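Local coordinates for CCN family member 3 (Rattus norvegicus, PDB 5NB8), which acts as a secreted matricellular signalling protein, binding integrins and receptors such as NOTCH1 to regulate cell proliferation, adhesion, migration, differentiation and survival, at residues M1-Y13 against H26-P38. Numbering follows the deposited sequence.
Sequences MEGDNCVFDGVIY and HCTCRDGQIGCVP
The disulfide between C6 and C29 ties the first β-hairpin of the von Willebrand factor C domain, strands 6-8 and 11-13, to the hairpin of strands 25-30 and 33-38. Its SG-SG torsion is 87°, near the relaxed value for a disulfide. SG of C29 lies anti to its own backbone N (chi1 169°), which carries it across to C6, and both cysteines are buried. Packing is tightest here: CD1 of I34 presses on CB of C6 at 3.6 Å, while CB of Y13 meets CB of C29 at 4.1 Å. CB of F8 lies 4.4 Å from CG1 of I34, a looser touch. Towards the amino terminus the contact becomes more polar and exposed. There D31, in the type I' turn from R30 to Q33, accepts a short, nearly straight hydrogen bond from the amide of G3 (N to OD1 2.6 Å, 172° at the hydrogen), met on the anti side of the carboxylate. With an alanine in place of D31, the amide of G3, in the type II turn from M1 to D4, would probably be left without its acceptor. In the R30-Q33 turn, CA of G32 makes a CH-O contact with O of N5 at 3.2 Å. On the solvent side a water donates to O of G32 and accepts weakly from N of V7. N15, in the connection between the hairpins, bonds the backbone of D31 and the side chain of N5, while F19 stacks on Y13, meets the F8 ring obliquely and touches I34, so that strand 18-19, an edge of the three-stranded sheet, also packs against the first hairpin.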
ATOM      1  N   MET A   1     -16.289  18.917  -5.304  1.00 77.84           N
ATOM      2  CA  MET A   1     -16.348  20.238  -4.684  1.00 85.83           C
ATOM      3  C   MET A   1     -15.372  20.331  -3.509  1.00 84.57           C
ATOM      4  O   MET A   1     -14.943  19.315  -2.951  1.00 72.00           O
ATOM      5  CB  MET A   1     -17.775  20.552  -4.215  1.00 95.25           C
ATOM      6  CG  MET A   1     -18.088  22.039  -4.083  1.00106.88           C
ATOM      7  SD  MET A   1     -19.758  22.353  -3.473  1.00115.58           S
ATOM      8  CE  MET A   1     -20.743  21.441  -4.661  1.00117.67           C
ATOM      9  N   GLU A   2     -15.031  21.561  -3.133  1.00 85.64           N
ATOM     10  CA  GLU A   2     -14.078  21.797  -2.058  1.00 87.39           C
ATOM     11  C   GLU A   2     -14.715  21.512  -0.703  1.00 83.83           C
ATOM     12  O   GLU A   2     -15.829  21.964  -0.421  1.00 81.50           O
ATOM     13  CB  GLU A   2     -13.571  23.234  -2.111  1.00 92.03           C
ATOM     14  CG  GLU A   2     -12.876  23.574  -3.412  1.00 98.02           C
ATOM     15  CD  GLU A   2     -12.609  25.052  -3.555  1.00105.24           C
ATOM     16  OE1 GLU A   2     -13.582  25.839  -3.523  1.00109.96           O
ATOM     17  OE2 GLU A   2     -11.421  25.424  -3.684  1.00106.90           O
ATOM     18  N   GLY A   3     -13.998  20.762   0.134  1.00 77.24           N
ATOM     19  CA  GLY A   3     -14.465  20.416   1.460  1.00 65.82           C
ATOM     20  C   GLY A   3     -15.326  19.173   1.542  1.00 54.80           C
ATOM     21  O   GLY A   3     -15.764  18.817   2.643  1.00 59.16           O
ATOM     22  N   ASP A   4     -15.588  18.513   0.420  1.00 45.45           N
ATOM     23  CA  ASP A   4     -16.389  17.297   0.415  1.00 51.15           C
ATOM     24  C   ASP A   4     -15.699  16.174   1.185  1.00 39.57           C
ATOM     25  O   ASP A   4     -14.472  16.083   1.224  1.00 36.39           O
ATOM     26  CB  ASP A   4     -16.637  16.835  -1.018  1.00 54.05           C
ATOM     27  CG  ASP A   4     -17.762  17.591  -1.682  1.00 55.99           C
ATOM     28  OD1 ASP A   4     -18.478  18.314  -0.966  1.00 63.96           O
ATOM     29  OD2 ASP A   4     -17.932  17.455  -2.904  1.00 57.41           O
ATOM     30  N   ASN A   5     -16.515  15.318   1.799  1.00 39.34           N
ATOM     31  CA  ASN A   5     -16.068  14.053   2.372  1.00 36.54           C
ATOM     32  C   ASN A   5     -15.920  13.007   1.266  1.00 39.93           C
ATOM     33  O   ASN A   5     -16.293  13.228   0.113  1.00 39.39           O
ATOM     34  CB  ASN A   5     -17.057  13.582   3.434  1.00 35.93           C
ATOM     35  CG  ASN A   5     -17.279  14.619   4.536  1.00 35.26           C
ATOM     36  OD1 ASN A   5     -16.373  15.361   4.907  1.00 42.60           O
ATOM     37  ND2 ASN A   5     -18.494  14.672   5.049  1.00 34.45           N
ATOM     38  N   CYS A   6     -15.365  11.849   1.629  1.00 31.93           N
ATOM     39  CA  CYS A   6     -15.127  10.739   0.719  1.00 37.46           C
ATOM     40  C   CYS A   6     -15.748   9.466   1.274  1.00 40.66           C
ATOM     41  O   CYS A   6     -15.883   9.298   2.484  1.00 41.53           O
ATOM     42  CB  CYS A   6     -13.633  10.466   0.508  1.00 42.72           C
ATOM     43  SG  CYS A   6     -12.555  11.855   0.144  1.00 46.06           S
ATOM     44  N   VAL A   7     -16.091   8.545   0.376  1.00 36.20           N
ATOM     45  CA  VAL A   7     -16.558   7.222   0.763  1.00 29.42           C
ATOM     46  C   VAL A   7     -15.580   6.198   0.208  1.00 35.85           C
ATOM     47  O   VAL A   7     -15.258   6.219  -0.986  1.00 35.64           O
ATOM     48  CB  VAL A   7     -17.984   6.952   0.261  1.00 37.08           C
ATOM     49  CG1 VAL A   7     -18.501   5.692   0.874  1.00 36.45           C
ATOM     50  CG2 VAL A   7     -18.916   8.154   0.591  1.00 34.33           C
ATOM     51  N   PHE A   8     -15.089   5.325   1.077  1.00 30.86           N
ATOM     52  CA  PHE A   8     -14.205   4.254   0.637  1.00 35.92           C
ATOM     53  C   PHE A   8     -14.666   2.970   1.292  1.00 29.14           C
ATOM     54  O   PHE A   8     -14.749   2.910   2.519  1.00 33.32           O
ATOM     55  CB  PHE A   8     -12.740   4.524   0.999  1.00 33.67           C
ATOM     56  CG  PHE A   8     -11.831   3.375   0.671  1.00 41.39           C
ATOM     57  CD1 PHE A   8     -11.441   3.142  -0.642  1.00 46.73           C
ATOM     58  CD2 PHE A   8     -11.395   2.510   1.666  1.00 39.40           C
ATOM     59  CE1 PHE A   8     -10.626   2.072  -0.951  1.00 48.43           C
ATOM     60  CE2 PHE A   8     -10.580   1.450   1.364  1.00 44.60           C
ATOM     61  CZ  PHE A   8     -10.194   1.225   0.048  1.00 40.19           C
ATOM     62  N   ASP A   9     -14.949   1.952   0.471  1.00 34.68           N
ATOM     63  CA  ASP A   9     -15.301   0.617   0.952  1.00 30.47           C
ATOM     64  C   ASP A   9     -16.408   0.691   2.000  1.00 33.51           C
ATOM     65  O   ASP A   9     -16.382   0.005   3.032  1.00 31.72           O
ATOM     66  CB  ASP A   9     -14.059  -0.103   1.496  1.00 33.88           C
ATOM     67  CG  ASP A   9     -14.296  -1.584   1.737  1.00 42.23           C
ATOM     68  OD1 ASP A   9     -15.190  -2.166   1.098  1.00 46.05           O
ATOM     69  OD2 ASP A   9     -13.597  -2.156   2.595  1.00 46.60           O
ATOM     70  N   GLY A  10     -17.374   1.581   1.756  1.00 31.65           N
ATOM     71  CA  GLY A  10     -18.534   1.692   2.615  1.00 28.12           C
ATOM     72  C   GLY A  10     -18.349   2.542   3.850  1.00 27.66           C
ATOM     73  O   GLY A  10     -19.275   2.627   4.665  1.00 35.41           O
ATOM     74  N   VAL A  11     -17.200   3.189   4.010  1.00 27.11           N
ATOM     75  CA  VAL A  11     -16.932   4.036   5.165  1.00 32.18           C
ATOM     76  C   VAL A  11     -16.781   5.476   4.693  1.00 30.01           C
ATOM     77  O   VAL A  11     -16.085   5.740   3.705  1.00 31.41           O
ATOM     78  CB  VAL A  11     -15.675   3.568   5.915  1.00 34.06           C
ATOM     79  CG1 VAL A  11     -15.405   4.474   7.116  1.00 26.73           C
ATOM     80  CG2 VAL A  11     -15.833   2.107   6.355  1.00 32.41           C
ATOM     81  N   ILE A  12     -17.422   6.402   5.397  1.00 30.34           N
ATOM     82  CA  ILE A  12     -17.249   7.820   5.077  1.00 27.24           C
ATOM     83  C   ILE A  12     -15.995   8.314   5.768  1.00 27.05           C
ATOM     84  O   ILE A  12     -15.798   8.068   6.963  1.00 31.42           O
ATOM     85  CB  ILE A  12     -18.462   8.655   5.517  1.00 27.90           C
ATOM     86  CG1 ILE A  12     -19.718   8.267   4.749  1.00 32.91           C
ATOM     87  CG2 ILE A  12     -18.165  10.182   5.359  1.00 33.29           C
ATOM     88  CD1 ILE A  12     -20.988   8.816   5.383  1.00 33.62           C
ATOM     89  N   TYR A  13     -15.148   9.009   5.024  1.00 26.93           N
ATOM     90  CA  TYR A  13     -13.976   9.672   5.573  1.00 29.25           C
ATOM     91  C   TYR A  13     -14.117  11.169   5.336  1.00 33.74           C
ATOM     92  O   TYR A  13     -14.543  11.594   4.259  1.00 39.55           O
ATOM     93  CB  TYR A  13     -12.692   9.114   4.941  1.00 35.62           C
ATOM     94  CG  TYR A  13     -12.491   7.654   5.311  1.00 38.79           C
ATOM     95  CD1 TYR A  13     -11.985   7.295   6.557  1.00 36.47           C
ATOM     96  CD2 TYR A  13     -12.865   6.644   4.444  1.00 35.34           C
ATOM     97  CE1 TYR A  13     -11.833   5.952   6.912  1.00 42.32           C
ATOM     98  CE2 TYR A  13     -12.714   5.311   4.784  1.00 31.33           C
ATOM     99  CZ  TYR A  13     -12.194   4.971   6.007  1.00 34.66           C
ATOM    100  OH  TYR A  13     -12.062   3.645   6.325  1.00 41.21           O
ATOM    101  N   HIS A  26      -1.327   4.063   3.167  1.00 39.49           N
ATOM    102  CA  HIS A  26      -1.776   5.216   3.938  1.00 36.11           C
ATOM    103  C   HIS A  26      -2.567   6.114   2.996  1.00 33.76           C
ATOM    104  O   HIS A  26      -2.039   6.534   1.962  1.00 32.19           O
ATOM    105  CB  HIS A  26      -0.583   5.965   4.534  1.00 47.69           C
ATOM    106  CG  HIS A  26      -0.950   7.177   5.332  1.00 69.29           C
ATOM    107  ND1 HIS A  26      -1.457   7.099   6.611  1.00 76.39           N
ATOM    108  CD2 HIS A  26      -0.861   8.497   5.042  1.00 76.66           C
ATOM    109  CE1 HIS A  26      -1.679   8.319   7.069  1.00 77.66           C
ATOM    110  NE2 HIS A  26      -1.324   9.185   6.137  1.00 76.06           N
ATOM    111  N   CYS A  27      -3.819   6.410   3.352  1.00 32.61           N
ATOM    112  CA  CYS A  27      -4.748   7.100   2.466  1.00 36.63           C
ATOM    113  C   CYS A  27      -5.225   8.401   3.090  1.00 35.16           C
ATOM    114  O   CYS A  27      -5.367   8.511   4.309  1.00 34.81           O
ATOM    115  CB  CYS A  27      -5.970   6.227   2.130  1.00 38.23           C
ATOM    116  SG  CYS A  27      -5.547   4.642   1.316  1.00 36.76           S
ATOM    117  N   THR A  28      -5.493   9.380   2.227  1.00 29.26           N
ATOM    118  CA  THR A  28      -6.020  10.674   2.648  1.00 32.58           C
ATOM    119  C   THR A  28      -7.212  11.036   1.775  1.00 33.46           C
ATOM    120  O   THR A  28      -7.163  10.888   0.552  1.00 33.96           O
ATOM    121  CB  THR A  28      -4.950  11.768   2.549  1.00 41.80           C
ATOM    122  OG1 THR A  28      -3.845  11.415   3.390  1.00 45.13           O
ATOM    123  CG2 THR A  28      -5.512  13.158   2.983  1.00 41.71           C
ATOM    124  N   CYS A  29      -8.277  11.509   2.407  1.00 34.70           N
ATOM    125  CA  CYS A  29      -9.427  12.051   1.705  1.00 37.33           C
ATOM    126  C   CYS A  29      -9.191  13.539   1.468  1.00 36.92           C
ATOM    127  O   CYS A  29      -8.912  14.279   2.417  1.00 41.94           O
ATOM    128  CB  CYS A  29     -10.690  11.824   2.526  1.00 44.25           C
ATOM    129  SG  CYS A  29     -12.125  12.728   1.928  1.00 39.81           S
ATOM    130  N   ARG A  30      -9.290  13.976   0.212  1.00 40.96           N
ATOM    131  CA  ARG A  30      -9.069  15.379  -0.154  1.00 43.23           C
ATOM    132  C   ARG A  30     -10.212  15.816  -1.062  1.00 43.18           C
ATOM    133  O   ARG A  30     -10.222  15.471  -2.246  1.00 36.11           O
ATOM    134  CB  ARG A  30      -7.729  15.592  -0.867  1.00 41.64           C
ATOM    135  CG  ARG A  30      -6.477  15.067  -0.162  1.00 43.88           C
ATOM    136  CD  ARG A  30      -5.203  15.471  -0.913  1.00 51.79           C
ATOM    137  NE  ARG A  30      -4.020  14.832  -0.338  1.00 62.15           N
ATOM    138  CZ  ARG A  30      -3.630  13.593  -0.627  1.00 79.51           C
ATOM    139  NH1 ARG A  30      -2.547  13.081  -0.054  1.00 89.77           N
ATOM    140  NH2 ARG A  30      -4.322  12.864  -1.491  1.00 78.99           N
ATOM    141  N   ASP A  31     -11.160  16.575  -0.508  1.00 36.45           N
ATOM    142  CA  ASP A  31     -12.235  17.179  -1.286  1.00 44.12           C
ATOM    143  C   ASP A  31     -12.972  16.141  -2.128  1.00 47.36           C
ATOM    144  O   ASP A  31     -13.202  16.331  -3.324  1.00 42.14           O
ATOM    145  CB  ASP A  31     -11.688  18.309  -2.159  1.00 52.56           C
ATOM    146  CG  ASP A  31     -10.935  19.351  -1.348  1.00 62.46           C
ATOM    147  OD1 ASP A  31     -11.553  19.976  -0.459  1.00 60.03           O
ATOM    148  OD2 ASP A  31      -9.719  19.519  -1.564  1.00 68.97           O
ATOM    149  N   GLY A  32     -13.319  15.017  -1.504  1.00 39.16           N
ATOM    150  CA  GLY A  32     -14.116  14.004  -2.160  1.00 35.40           C
ATOM    151  C   GLY A  32     -13.331  12.937  -2.892  1.00 36.48           C
ATOM    152  O   GLY A  32     -13.940  12.003  -3.423  1.00 42.62           O
ATOM    153  N   GLN A  33     -12.010  13.041  -2.955  1.00 37.61           N
ATOM    154  CA  GLN A  33     -11.203  12.054  -3.669  1.00 38.24           C
ATOM    155  C   GLN A  33     -10.149  11.472  -2.739  1.00 33.49           C
ATOM    156  O   GLN A  33      -9.461  12.219  -2.037  1.00 34.55           O
ATOM    157  CB  GLN A  33     -10.545  12.680  -4.894  1.00 44.64           C
ATOM    158  CG  GLN A  33      -9.645  11.711  -5.651  1.00 34.45           C
ATOM    159  CD  GLN A  33      -9.235  12.295  -6.984  1.00 37.16           C
ATOM    160  OE1 GLN A  33      -8.821  13.450  -7.059  1.00 39.02           O
ATOM    161  NE2 GLN A  33      -9.390  11.520  -8.043  1.00 41.50           N
ATOM    162  N   ILE A  34     -10.023  10.140  -2.729  1.00 30.70           N
ATOM    163  CA  ILE A  34      -9.034   9.438  -1.913  1.00 31.15           C
ATOM    164  C   ILE A  34      -7.749   9.264  -2.703  1.00 33.07           C
ATOM    165  O   ILE A  34      -7.768   8.752  -3.831  1.00 35.27           O
ATOM    166  CB  ILE A  34      -9.529   8.052  -1.469  1.00 33.90           C
ATOM    167  CG1 ILE A  34     -10.792   8.140  -0.615  1.00 47.59           C
ATOM    168  CG2 ILE A  34      -8.381   7.327  -0.708  1.00 29.36           C
ATOM    169  CD1 ILE A  34     -10.551   8.634   0.773  1.00 56.17           C
ATOM    170  N   GLY A  35      -6.625   9.615  -2.088  1.00 33.86           N
ATOM    171  CA  GLY A  35      -5.317   9.222  -2.582  1.00 29.58           C
ATOM    172  C   GLY A  35      -4.605   8.438  -1.495  1.00 34.75           C
ATOM    173  O   GLY A  35      -4.839   8.658  -0.307  1.00 33.34           O
ATOM    174  N   CYS A  36      -3.720   7.525  -1.912  1.00 36.25           N
ATOM    175  CA  CYS A  36      -3.006   6.628  -1.011  1.00 43.14           C
ATOM    176  C   CYS A  36      -1.546   6.476  -1.431  1.00 46.38           C
ATOM    177  O   CYS A  36      -1.214   6.511  -2.620  1.00 38.77           O
ATOM    178  CB  CYS A  36      -3.642   5.232  -0.978  1.00 44.44           C
ATOM    179  SG  CYS A  36      -5.412   5.133  -0.666  1.00 44.86           S
ATOM    180  N   VAL A  37      -0.679   6.291  -0.438  1.00 38.26           N
ATOM    181  CA  VAL A  37       0.739   6.033  -0.698  1.00 32.55           C
ATOM    182  C   VAL A  37       1.155   4.695  -0.103  1.00 32.00           C
ATOM    183  O   VAL A  37       0.722   4.346   1.005  1.00 28.91           O
ATOM    184  CB  VAL A  37       1.622   7.156  -0.138  1.00 33.70           C
ATOM    185  CG1 VAL A  37       1.455   8.427  -0.975  1.00 33.88           C
ATOM    186  CG2 VAL A  37       1.238   7.448   1.308  1.00 32.05           C
ATOM    187  N   PRO A  38       2.020   3.951  -0.777  1.00 29.08           N
ATOM    188  CA  PRO A  38       2.504   2.694  -0.213  1.00 32.54           C
ATOM    189  C   PRO A  38       3.414   2.945   0.970  1.00 33.98           C
ATOM    190  O   PRO A  38       4.153   3.931   1.025  1.00 33.90           O
ATOM    191  CB  PRO A  38       3.274   2.052  -1.375  1.00 34.18           C
ATOM    192  CG  PRO A  38       3.724   3.215  -2.213  1.00 38.47           C
ATOM    193  CD  PRO A  38       2.692   4.298  -2.047  1.00 33.22           C
TER
HETATM  194  O   HOH W   1     -14.390   9.479  -2.368  1.00 46.91           O